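Local coordinates for protein glucuronoarabinoxylan endo-1,4-beta-xylanase (Clostridium papyrosolvens, PDB 4FMV) that acts as a family 30 endo-xylanase, probably cutting internal beta-1,4 linkages of xylan, this chain being the catalytic part of a longer modular protein, at residues A[96-101]-A[150-155]; A[109-114]-A[155-160]. One frame throughout, in Å; residues are numbered along the deposited sequence.

Contact 1: residues A[96-101]-A[150-155]; sequences ENFSKS and WTWWTP
Lys100 lies across one face of the Trp152 indole, and Phe98 comes up beside the other end of the same side chain. CE of Lys100 sits almost exactly above the centroid of the six-membered ring of Trp152, 3.3 Å away, a close CH-pi contact. CD of Lys100 covers the shared bond and the pyrrole part, reaching 3.5 Å from CE2 of Trp152. The ammonium follows on the same face: NZ of Lys100 is 4.0 Å from the centroid of the six-membered ring of Trp152 and 17° off its normal, which makes a cation-pi interaction. The lysine chain runs extended as far as CE and then bends at its last torsion (chi4 -55°), a turn that keeps NZ over the benzene part. Lysine methylenes and charge thus share one aromatic surface, at right angles to the run of the tryptophan side chain. Phe98 takes a different place. Its ring meets Trp152 CB at the edge, CZ of Phe98 lying 4.1 Å from that atom, and its plane stands at 89° to the five-membered ring of Trp152 in an oblique pairing, the centroids of these two rings 5.9 Å apart.

The contact is on the surface and rests on side chains. Strand 95-100 and the short strand 151-152 are the outer members of a small three-stranded sheet, and strand 103-109 runs between them. Phe98 packs on Ala106 and Arg108 of that middle strand, and the backbone of Trp152 bonds to Gln107 of it.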
loop_
_atom_site.group_PDB
_atom_site.type_symbol
_atom_site.label_atom_id
_atom_site.label_comp_id
_atom_site.label_asym_id
_atom_site.label_seq_id
_atom_site.Cartn_x
_atom_site.Cartn_y
_atom_site.Cartn_z
ATOM N N GLU A 96 22.142 -16.539 11.059
ATOM C CA GLU A 96 22.502 -17.696 11.856
ATOM C C GLU A 96 21.243 -18.424 12.236
ATOM O O GLU A 96 20.170 -17.821 12.294
ATOM C CB GLU A 96 23.246 -17.274 13.128
ATOM C CG GLU A 96 22.397 -16.404 14.035
ATOM C CD GLU A 96 23.145 -15.927 15.254
ATOM O OE1 GLU A 96 22.522 -15.243 16.085
ATOM O OE2 GLU A 96 24.357 -16.229 15.375
ATOM N N ASN A 97 21.377 -19.723 12.501
ATOM C CA ASN A 97 20.294 -20.495 13.081
ATOM C C ASN A 97 20.165 -20.170 14.540
ATOM O O ASN A 97 21.135 -19.780 15.175
ATOM C CB ASN A 97 20.551 -21.993 12.951
ATOM C CG ASN A 97 20.328 -22.490 11.551
ATOM O OD1 ASN A 97 19.192 -22.544 11.073
ATOM N ND2 ASN A 97 21.410 -22.852 10.875
ATOM N N PHE A 98 18.966 -20.335 15.077
ATOM C CA PHE A 98 18.774 -20.281 16.513
ATOM C C PHE A 98 17.609 -21.198 16.818
ATOM O O PHE A 98 16.845 -21.581 15.923
ATOM C CB PHE A 98 18.508 -18.852 17.011
ATOM C CG PHE A 98 17.136 -18.311 16.654
ATOM C CD1 PHE A 98 16.854 -17.878 15.369
ATOM C CD2 PHE A 98 16.139 -18.227 17.615
ATOM C CE1 PHE A 98 15.591 -17.378 15.035
ATOM C CE2 PHE A 98 14.871 -17.725 17.301
ATOM C CZ PHE A 98 14.599 -17.302 16.004
ATOM N N SER A 99 17.476 -21.557 18.083
ATOM C CA SER A 99 16.442 -22.492 18.488
ATOM C C SER A 99 15.207 -21.678 18.889
ATOM O O SER A 99 15.237 -20.946 19.878
ATOM C CB SER A 99 16.960 -23.343 19.656
ATOM O OG SER A 99 16.162 -24.488 19.858
ATOM N N LYS A 100 14.133 -21.788 18.104
ATOM C CA LYS A 100 12.912 -21.039 18.389
ATOM C C LYS A 100 11.883 -22.050 18.871
ATOM O O LYS A 100 11.352 -22.839 18.090
ATOM C CB LYS A 100 12.419 -20.341 17.109
ATOM C CG LYS A 100 11.130 -19.527 17.263
ATOM C CD LYS A 100 10.843 -18.731 16.002
ATOM C CE LYS A 100 9.793 -17.662 16.249
ATOM N NZ LYS A 100 8.515 -18.176 16.826
ATOM N N SER A 101 11.639 -22.013 20.177
ATOM C CA SER A 101 10.819 -22.987 20.885
ATOM C C SER A 101 11.015 -24.417 20.397
ATOM O O SER A 101 10.035 -25.113 20.118
ATOM C CB SER A 101 9.354 -22.581 20.809
ATOM O OG SER A 101 9.245 -21.229 21.223
ATOM N N TRP A 150 11.712 -17.523 6.232
ATOM C CA TRP A 150 12.612 -16.375 6.018
ATOM C C TRP A 150 13.292 -16.011 7.338
ATOM O O TRP A 150 13.622 -16.924 8.085
ATOM C CB TRP A 150 12.027 -15.208 5.209
ATOM C CG TRP A 150 10.678 -14.686 5.603
ATOM C CD1 TRP A 150 10.396 -13.787 6.598
ATOM C CD2 TRP A 150 9.429 -14.971 4.949
ATOM N NE1 TRP A 150 9.046 -13.526 6.629
ATOM C CE2 TRP A 150 8.429 -14.238 5.629
ATOM C CE3 TRP A 150 9.058 -15.793 3.872
ATOM C CZ2 TRP A 150 7.083 -14.290 5.256
ATOM C CZ3 TRP A 150 7.728 -15.855 3.504
ATOM C CH2 TRP A 150 6.750 -15.106 4.190
ATOM N N THR A 151 13.757 -14.770 7.479
ATOM C CA THR A 151 14.444 -14.297 8.693
ATOM C C THR A 151 13.531 -13.708 9.808
ATOM O O THR A 151 12.807 -12.734 9.575
ATOM C CB THR A 151 15.530 -13.279 8.248
ATOM O OG1 THR A 151 16.421 -13.942 7.333
ATOM C CG2 THR A 151 16.328 -12.732 9.420
ATOM N N TRP A 152 13.568 -14.304 11.005
ATOM C CA TRP A 152 12.810 -13.829 12.191
ATOM C C TRP A 152 13.467 -12.643 12.907
ATOM O O TRP A 152 14.694 -12.605 13.055
ATOM C CB TRP A 152 12.731 -14.932 13.258
ATOM C CG TRP A 152 11.871 -16.123 12.960
ATOM C CD1 TRP A 152 12.294 -17.362 12.519
ATOM C CD2 TRP A 152 10.454 -16.222 13.125
ATOM N NE1 TRP A 152 11.220 -18.208 12.382
ATOM C CE2 TRP A 152 10.078 -17.537 12.751
ATOM C CE3 TRP A 152 9.456 -15.329 13.561
ATOM C CZ2 TRP A 152 8.753 -17.977 12.785
ATOM C CZ3 TRP A 152 8.135 -15.770 13.588
ATOM C CH2 TRP A 152 7.796 -17.084 13.207
ATOM N N TRP A 153 12.654 -11.705 13.402
ATOM C CA TRP A 153 13.098 -10.702 14.357
ATOM C C TRP A 153 12.050 -10.602 15.443
ATOM O O TRP A 153 10.882 -10.421 15.140
ATOM C CB TRP A 153 13.169 -9.298 13.733
ATOM C CG TRP A 153 14.011 -9.136 12.509
ATOM C CD1 TRP A 153 13.903 -9.818 11.338
ATOM C CD2 TRP A 153 15.059 -8.183 12.325
ATOM N NE1 TRP A 153 14.835 -9.360 10.433
ATOM C CE2 TRP A 153 15.551 -8.352 11.013
ATOM C CE3 TRP A 153 15.632 -7.199 13.148
ATOM C CZ2 TRP A 153 16.599 -7.575 10.500
ATOM C CZ3 TRP A 153 16.679 -6.435 12.638
ATOM C CH2 TRP A 153 17.144 -6.627 11.325
ATOM N N THR A 154 12.452 -10.714 16.703
ATOM C CA THR A 154 11.541 -10.434 17.795
ATOM C C THR A 154 11.254 -8.940 17.795
ATOM O O THR A 154 11.987 -8.152 17.170
ATOM C CB THR A 154 12.181 -10.802 19.137
ATOM O OG1 THR A 154 13.334 -9.971 19.353
ATOM C CG2 THR A 154 12.595 -12.283 19.148
ATOM N N PRO A 155 10.174 -8.529 18.479
ATOM C CA PRO A 155 9.961 -7.090 18.641
ATOM C C PRO A 155 11.188 -6.403 19.224
ATOM O O PRO A 155 11.482 -5.269 18.849
ATOM C CB PRO A 155 8.795 -7.030 19.626
ATOM C CG PRO A 155 7.998 -8.274 19.272
ATOM C CD PRO A 155 9.041 -9.320 18.980
#

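Contact 2: residues A[109-114]-A[155-160]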
loop_
_atom_site.group_PDB
_atom_site.type_symbol
_atom_site.label_atom_id
_atom_site.label_comp_id
_atom_site.label_asym_id
_atom_site.label_seq_id
_atom_site.Cartn_x
_atom_site.Cartn_y
_atom_site.Cartn_z
ATOM N N LEU A 109 19.034 -12.643 11.724
ATOM C CA LEU A 109 20.234 -11.840 11.466
ATOM C C LEU A 109 21.158 -11.917 12.663
ATOM O O LEU A 109 20.728 -11.635 13.795
ATOM C CB LEU A 109 19.840 -10.372 11.278
ATOM C CG LEU A 109 20.927 -9.355 10.967
ATOM C CD1 LEU A 109 21.659 -9.757 9.657
ATOM C CD2 LEU A 109 20.308 -7.967 10.846
ATOM N N ARG A 110 22.419 -12.292 12.428
ATOM C CA ARG A 110 23.416 -12.271 13.486
ATOM C C ARG A 110 23.472 -10.885 14.144
ATOM O O ARG A 110 23.459 -9.867 13.453
ATOM C CB ARG A 110 24.783 -12.641 12.918
ATOM C CG ARG A 110 24.945 -14.127 12.655
ATOM C CD ARG A 110 26.187 -14.398 11.844
ATOM N NE ARG A 110 27.348 -13.770 12.452
ATOM C CZ ARG A 110 28.603 -14.094 12.162
ATOM N NH1 ARG A 110 28.855 -15.040 11.258
ATOM N NH2 ARG A 110 29.606 -13.470 12.767
ATOM N N TYR A 111 23.525 -10.836 15.468
ATOM C CA TYR A 111 23.647 -9.539 16.159
ATOM C C TYR A 111 24.928 -8.794 15.746
ATOM O O TYR A 111 24.945 -7.561 15.622
ATOM C CB TYR A 111 23.591 -9.693 17.695
ATOM C CG TYR A 111 22.233 -10.111 18.260
ATOM C CD1 TYR A 111 21.198 -10.558 17.432
ATOM C CD2 TYR A 111 21.986 -10.050 19.641
ATOM C CE1 TYR A 111 19.936 -10.941 17.979
ATOM C CE2 TYR A 111 20.738 -10.437 20.195
ATOM C CZ TYR A 111 19.721 -10.872 19.356
ATOM O OH TYR A 111 18.506 -11.248 19.895
ATOM N N ASP A 112 25.997 -9.540 15.497
ATOM C CA ASP A 112 27.248 -8.904 15.084
ATOM C C ASP A 112 27.218 -8.411 13.637
ATOM O O ASP A 112 28.197 -7.827 13.166
ATOM C CB ASP A 112 28.474 -9.794 15.368
ATOM C CG ASP A 112 28.463 -11.107 14.597
ATOM O OD1 ASP A 112 27.555 -11.329 13.748
ATOM O OD2 ASP A 112 29.392 -11.916 14.826
ATOM N N LYS A 113 26.130 -8.726 12.924
ATOM C CA LYS A 113 25.890 -8.277 11.545
ATOM C C LYS A 113 24.947 -7.088 11.381
ATOM O O LYS A 113 24.587 -6.741 10.259
ATOM C CB LYS A 113 25.433 -9.434 10.630
ATOM C CG LYS A 113 26.450 -10.566 10.465
ATOM C CD LYS A 113 27.749 -10.114 9.800
ATOM C CE LYS A 113 28.776 -11.253 9.716
ATOM N NZ LYS A 113 29.893 -10.899 8.775
ATOM N N TYR A 114 24.466 -6.509 12.474
ATOM C CA TYR A 114 23.468 -5.454 12.316
ATOM C C TYR A 114 24.074 -4.270 11.550
ATOM O O TYR A 114 23.392 -3.619 10.741
ATOM C CB TYR A 114 22.916 -4.974 13.672
ATOM C CG TYR A 114 21.799 -5.808 14.273
ATOM C CD1 TYR A 114 21.708 -7.178 14.040
ATOM C CD2 TYR A 114 20.844 -5.214 15.112
ATOM C CE1 TYR A 114 20.687 -7.939 14.623
ATOM C CE2 TYR A 114 19.826 -5.951 15.680
ATOM C CZ TYR A 114 19.750 -7.311 15.445
ATOM O OH TYR A 114 18.732 -8.028 16.034
ATOM N N PRO A 155 10.174 -8.529 18.479
ATOM C CA PRO A 155 9.961 -7.090 18.641
ATOM C C PRO A 155 11.188 -6.403 19.224
ATOM O O PRO A 155 11.482 -5.269 18.849
ATOM C CB PRO A 155 8.795 -7.030 19.626
ATOM C CG PRO A 155 7.998 -8.274 19.272
ATOM C CD PRO A 155 9.041 -9.320 18.980
ATOM N N GLN A 156 11.896 -7.074 20.127
ATOM C CA GLN A 156 13.067 -6.452 20.760
ATOM C C GLN A 156 14.218 -6.339 19.762
ATOM O O GLN A 156 14.921 -5.336 19.729
ATOM C CB GLN A 156 13.513 -7.223 22.028
ATOM C CG GLN A 156 14.745 -6.624 22.710
ATOM C CD GLN A 156 14.464 -5.278 23.341
ATOM O OE1 GLN A 156 13.444 -5.098 24.018
ATOM N NE2 GLN A 156 15.354 -4.319 23.119
ATOM N N GLU A 157 14.414 -7.366 18.946
ATOM C CA GLU A 157 15.459 -7.308 17.925
ATOM C C GLU A 157 15.239 -6.145 16.961
ATOM O O GLU A 157 16.170 -5.399 16.663
ATOM C CB GLU A 157 15.541 -8.635 17.171
ATOM C CG GLU A 157 16.440 -9.618 17.908
ATOM C CD GLU A 157 16.129 -11.062 17.611
ATOM O OE1 GLU A 157 15.201 -11.321 16.805
ATOM O OE2 GLU A 157 16.794 -11.936 18.211
ATOM N N MET A 158 14.011 -6.025 16.461
ATOM C CA MET A 158 13.614 -4.911 15.598
ATOM C C MET A 158 13.859 -3.566 16.290
ATOM O O MET A 158 14.381 -2.635 15.666
ATOM C CB MET A 158 12.141 -5.038 15.218
ATOM C CG MET A 158 11.582 -3.842 14.422
ATOM S SD MET A 158 12.261 -3.669 12.763
ATOM C CE MET A 158 11.966 -5.299 12.081
ATOM N N LEU A 159 13.490 -3.466 17.570
ATOM C CA LEU A 159 13.765 -2.257 18.361
ATOM C C LEU A 159 15.262 -1.933 18.389
ATOM O O LEU A 159 15.661 -0.790 18.148
ATOM C CB LEU A 159 13.223 -2.372 19.807
ATOM C CG LEU A 159 13.549 -1.197 20.752
ATOM C CD1 LEU A 159 13.053 0.134 20.201
ATOM C CD2 LEU A 159 13.032 -1.417 22.174
ATOM N N ASN A 160 16.089 -2.940 18.666
ATOM C CA ASN A 160 17.533 -2.714 18.769
ATOM C C ASN A 160 18.104 -2.109 17.470
ATOM O O ASN A 160 18.894 -1.162 17.498
ATOM C CB ASN A 160 18.260 -4.016 19.094
ATOM C CG ASN A 160 17.976 -4.512 20.490
ATOM O OD1 ASN A 160 17.546 -3.748 21.357
ATOM N ND2 ASN A 160 18.232 -5.800 20.725
HETATM O O HOH W 1 19.549 -7.558 18.585
#
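A tyrosine-carboxylate hydrogen bond, backed by van der Waals contacts of Tyr114 and a bridging water, joins the 3-10 turn 111-113 and the start of helix 114-130 to the first turns of helix 155-164. Tyr111 OH donates to Glu157 OE2 at 2.5 Å, a very short separation. The carboxylate oxygen meets the phenol at the ring edge, near the plane of Tyr111, while the ring and carboxylate planes stand 82° apart. The Glu157 chain, extended beyond CG (chi2 155°), lays the carboxylate back toward the helix start, where OE2 meets the phenol of Tyr111.

Tyr114 meets the acid's stem, not its carboxylate, and the two side chains cross at about a right angle. OH of Tyr114 is 3.4 Å from CG of Glu157, so both phenol oxygens touch this carbon, roughly at right angles to each other. Further along the ring, CE2 of Tyr114 lies 4.2 Å from CB of Asn160.

A water completes the joint. It is 2.7 Å from Tyr114 OH and accepts from Asn160 ND2 at 3.1 Å. The same water sits over the centre of one face of the Tyr111 ring. The Asn160 amide is also steadied by Gln156, whose NE2 donates to Asn160 OD1 at 2.9 Å from above the carbonyl plane. Tyr111 and Tyr114 together hold Glu157 and Asn160.

Glu157 also closes the start of its own helix. Its OE1 accepts from the backbone N of Thr154, and the Thr154 hydroxyl caps the helix, so one carboxylate serves both the bond to Tyr111 and a capping box, the N-terminal motif of helix 155-164, which belongs to the outer layer of the (beta/alpha)8 barrel, between strands 137-139 and 172-178.

In the fold
Contacts 1 and 2 lie side by side, their centres about 10 Å apart, and share Pro155, where the loop after strand 151-152 becomes helix 155-164. Trp153 ties them together: it turns away from 96-101, packs its CH2 3.5 Å from CD2 of Leu109, and brings CE3 to 3.9 Å from N of Met158. Glu96 adds a second link, with OE2 3.5 Å from CG of Arg110. Their segments alternate along the chain, so the excursion after barrel strand 82-86 is joined to the one after strand 137-139 twice, first through the small sheet, then through the helix start. The centres of contacts 1 and 2 lie about 27 and 26 Å from the centre of the chain.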